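SspB protein (Streptomyces clavuligerus, PDB 6JUF) is probably the DNA-nicking, metal-dependent nuclease component of the SspABCD-SspE phosphorothioation-sensing defence system, which protects bacteria against phages. Local coordinates at residues S4-A9 with L158-G163. Numbering follows the deposited sequence.
Sequences SRLAEA and LSFPEG
Ser159, the last residue of helix 145-159, sets its hydroxyl against the backbone N of Ala7 in the first turn of the short helix 5-9. Its OG accepts a hydrogen bond from Ala7 N at 3.0 Å, with an N-H...O angle of 151°, a moderate bend. The same hydroxyl lies 2.9 Å from a water, and that water accepts the N-H of Leu6, its oxygen 3.1 Å from Leu6 N. Two successive first-turn amides, which have no earlier carbonyl of the helix to bond to, are thus served by one serine, directly and through the water. Ser4 holds the N-cap position, but its own side chain makes no capping bond; OG turns instead to Glu8 OE1 in a weak hydrogen bond.

Beside this polar grip, the Phe160 ring leans against the same helix turn. Its CE2 meets Leu6 CD2 at 3.9 Å, the two side chains crossing at about a right angle, while CE1 and CZ each approach Ala7 CA at 4.0 Å. Ser159 CB sits over the rim of one ring face. With CG anti to its carbonyl carbon (chi1 -54°), Phe160 swings its ring back toward helix 5-9 just where its backbone leaves helical geometry.

Farther out, Leu6 is buried against His155 and Val156 of helix 145-159 and against Pro129 and Val133 of helix 129-137, while Phe160 also touches Ser12 and Phe14. The N-terminal turn is therefore docked on the end of helix 145-159 by a serine hydroxyl from about 150 residues later in the chain, with the Phe160 ring adding apolar contact beside it; any help from the small dipole of so short a helix would probably be slight.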
ATOM      1  N   SER B   4     -14.038  19.588  27.728  1.00 29.91           N
ATOM      2  CA  SER B   4     -14.138  20.027  26.346  1.00 30.82           C
ATOM      3  C   SER B   4     -12.856  19.798  25.532  1.00 19.80           C
ATOM      4  O   SER B   4     -12.568  20.540  24.608  1.00 23.34           O
ATOM      5  CB  SER B   4     -14.536  21.495  26.289  1.00 38.89           C
ATOM      6  OG  SER B   4     -13.411  22.317  26.537  1.00 38.36           O
ATOM      7  N   ARG B   5     -12.086  18.790  25.901  1.00 22.76           N
ATOM      8  CA  ARG B   5     -10.820  18.519  25.246  1.00 19.81           C
ATOM      9  C   ARG B   5     -11.040  18.271  23.757  1.00 18.28           C
ATOM     10  O   ARG B   5     -10.252  18.707  22.896  1.00 17.07           O
ATOM     11  CB  ARG B   5     -10.117  17.328  25.876  1.00 19.55           C
ATOM     12  CG  ARG B   5      -9.417  17.674  27.196  1.00 26.36           C
ATOM     13  CD  ARG B   5      -9.838  16.706  28.260  1.00 33.72           C
ATOM     14  NE  ARG B   5      -8.907  15.612  28.434  1.00 40.81           N
ATOM     15  CZ  ARG B   5      -9.266  14.390  28.833  1.00 32.71           C
ATOM     16  NH1 ARG B   5     -10.546  14.102  29.046  1.00 37.17           N
ATOM     17  NH2 ARG B   5      -8.347  13.449  28.978  1.00 37.86           N
ATOM     18  N   LEU B   6     -12.132  17.600  23.444  1.00 15.87           N
ATOM     19  CA  LEU B   6     -12.325  17.185  22.053  1.00 12.87           C
ATOM     20  C   LEU B   6     -12.589  18.424  21.166  1.00 15.38           C
ATOM     21  O   LEU B   6     -12.012  18.566  20.067  1.00 12.48           O
ATOM     22  CB  LEU B   6     -13.467  16.153  21.945  1.00 14.15           C
ATOM     23  CG  LEU B   6     -13.692  15.648  20.489  1.00 12.98           C
ATOM     24  CD1 LEU B   6     -12.432  14.990  19.862  1.00  9.06           C
ATOM     25  CD2 LEU B   6     -14.894  14.708  20.377  1.00 13.26           C
ATOM     26  N   ALA B   7     -13.447  19.333  21.630  1.00 17.40           N
ATOM     27  CA  ALA B   7     -13.662  20.574  20.894  1.00 17.53           C
ATOM     28  C   ALA B   7     -12.382  21.371  20.683  1.00 17.45           C
ATOM     29  O   ALA B   7     -12.203  22.019  19.659  1.00 17.37           O
ATOM     30  CB  ALA B   7     -14.691  21.428  21.635  1.00 23.67           C
ATOM     31  N   GLU B   8     -11.505  21.388  21.674  1.00 18.78           N
ATOM     32  CA  GLU B   8     -10.303  22.170  21.552  1.00 19.50           C
ATOM     33  C   GLU B   8      -9.344  21.561  20.527  1.00 18.53           C
ATOM     34  O   GLU B   8      -8.604  22.278  19.838  1.00 16.91           O
ATOM     35  CB  GLU B   8      -9.653  22.328  22.899  1.00 23.47           C
ATOM     36  CG  GLU B   8     -10.542  23.097  23.859  1.00 29.95           C
ATOM     37  CD  GLU B   8      -9.846  23.345  25.174  1.00 42.19           C
ATOM     38  OE1 GLU B   8     -10.440  23.001  26.217  1.00 48.14           O
ATOM     39  OE2 GLU B   8      -8.700  23.872  25.147  1.00 52.00           O
ATOM     40  N   ALA B   9      -9.393  20.245  20.428  1.00 13.43           N
ATOM     41  CA  ALA B   9      -8.490  19.501  19.569  1.00 13.25           C
ATOM     42  C   ALA B   9      -9.008  19.444  18.131  1.00 13.64           C
ATOM     43  O   ALA B   9      -8.214  19.421  17.168  1.00 13.67           O
ATOM     44  CB  ALA B   9      -8.278  18.083  20.092  1.00 14.48           C
ATOM     45  N   LEU B 158     -20.311  16.336  25.238  1.00 20.20           N
ATOM     46  CA  LEU B 158     -19.660  17.317  26.119  1.00 22.44           C
ATOM     47  C   LEU B 158     -19.044  18.426  25.269  1.00 26.55           C
ATOM     48  O   LEU B 158     -18.906  19.541  25.731  1.00 27.61           O
ATOM     49  CB  LEU B 158     -18.545  16.640  26.939  1.00 20.62           C
ATOM     50  CG  LEU B 158     -18.749  16.044  28.336  1.00 30.33           C
ATOM     51  CD1 LEU B 158     -20.205  15.685  28.619  1.00 37.28           C
ATOM     52  CD2 LEU B 158     -17.807  14.841  28.515  1.00 31.93           C
ATOM     53  N   SER B 159     -18.667  18.118  24.012  1.00 19.35           N
ATOM     54  CA  SER B 159     -17.860  19.066  23.226  1.00 19.51           C
ATOM     55  C   SER B 159     -18.588  19.809  22.152  1.00 20.90           C
ATOM     56  O   SER B 159     -18.242  20.927  21.868  1.00 26.95           O
ATOM     57  CB  SER B 159     -16.630  18.384  22.581  1.00 16.40           C
ATOM     58  OG  SER B 159     -15.614  18.383  23.541  1.00 19.56           O
ATOM     59  N   PHE B 160     -19.562  19.160  21.533  1.00 20.06           N
ATOM     60  CA  PHE B 160     -20.315  19.773  20.454  1.00 26.90           C
ATOM     61  C   PHE B 160     -21.812  19.734  20.795  1.00 30.92           C
ATOM     62  O   PHE B 160     -22.438  18.702  20.591  1.00 33.02           O
ATOM     63  CB  PHE B 160     -20.048  19.051  19.116  1.00 22.86           C
ATOM     64  CG  PHE B 160     -18.570  18.946  18.749  1.00 22.05           C
ATOM     65  CD1 PHE B 160     -17.828  20.076  18.454  1.00 21.21           C
ATOM     66  CD2 PHE B 160     -17.933  17.703  18.703  1.00 22.11           C
ATOM     67  CE1 PHE B 160     -16.487  19.977  18.116  1.00 18.55           C
ATOM     68  CE2 PHE B 160     -16.579  17.567  18.386  1.00 20.03           C
ATOM     69  CZ  PHE B 160     -15.841  18.722  18.063  1.00 14.50           C
ATOM     70  N   PRO B 161     -22.385  20.848  21.308  1.00 42.63           N
ATOM     71  CA  PRO B 161     -23.830  20.807  21.619  1.00 39.65           C
ATOM     72  C   PRO B 161     -24.679  20.375  20.395  1.00 36.34           C
ATOM     73  O   PRO B 161     -25.660  19.650  20.544  1.00 40.72           O
ATOM     74  CB  PRO B 161     -24.144  22.257  22.040  1.00 44.98           C
ATOM     75  CG  PRO B 161     -22.841  22.838  22.494  1.00 43.29           C
ATOM     76  CD  PRO B 161     -21.767  22.147  21.684  1.00 42.64           C
ATOM     77  N   GLU B 162     -24.287  20.812  19.206  1.00 39.07           N
ATOM     78  CA  GLU B 162     -25.073  20.604  17.994  1.00 41.42           C
ATOM     79  C   GLU B 162     -24.911  19.195  17.447  1.00 45.48           C
ATOM     80  O   GLU B 162     -25.884  18.566  17.030  1.00 53.67           O
ATOM     81  CB  GLU B 162     -24.629  21.619  16.925  1.00 59.82           C
ATOM     82  CG  GLU B 162     -24.820  21.178  15.472  1.00 59.35           C
ATOM     83  CD  GLU B 162     -23.754  21.755  14.550  1.00 70.93           C
ATOM     84  OE1 GLU B 162     -23.538  22.988  14.582  1.00 74.22           O
ATOM     85  OE2 GLU B 162     -23.131  20.974  13.790  1.00 92.07           O
ATOM     86  N   GLY B 163     -23.677  18.703  17.518  1.00 46.69           N
ATOM     87  CA  GLY B 163     -23.142  17.657  16.639  1.00 43.00           C
ATOM     88  C   GLY B 163     -23.848  16.383  16.178  1.00 32.29           C
ATOM     89  O   GLY B 163     -25.062  16.243  16.226  1.00 38.23           O
TER
HETATM   90  O   HOH W   1     -14.353  16.376  25.154  1.00 21.38           O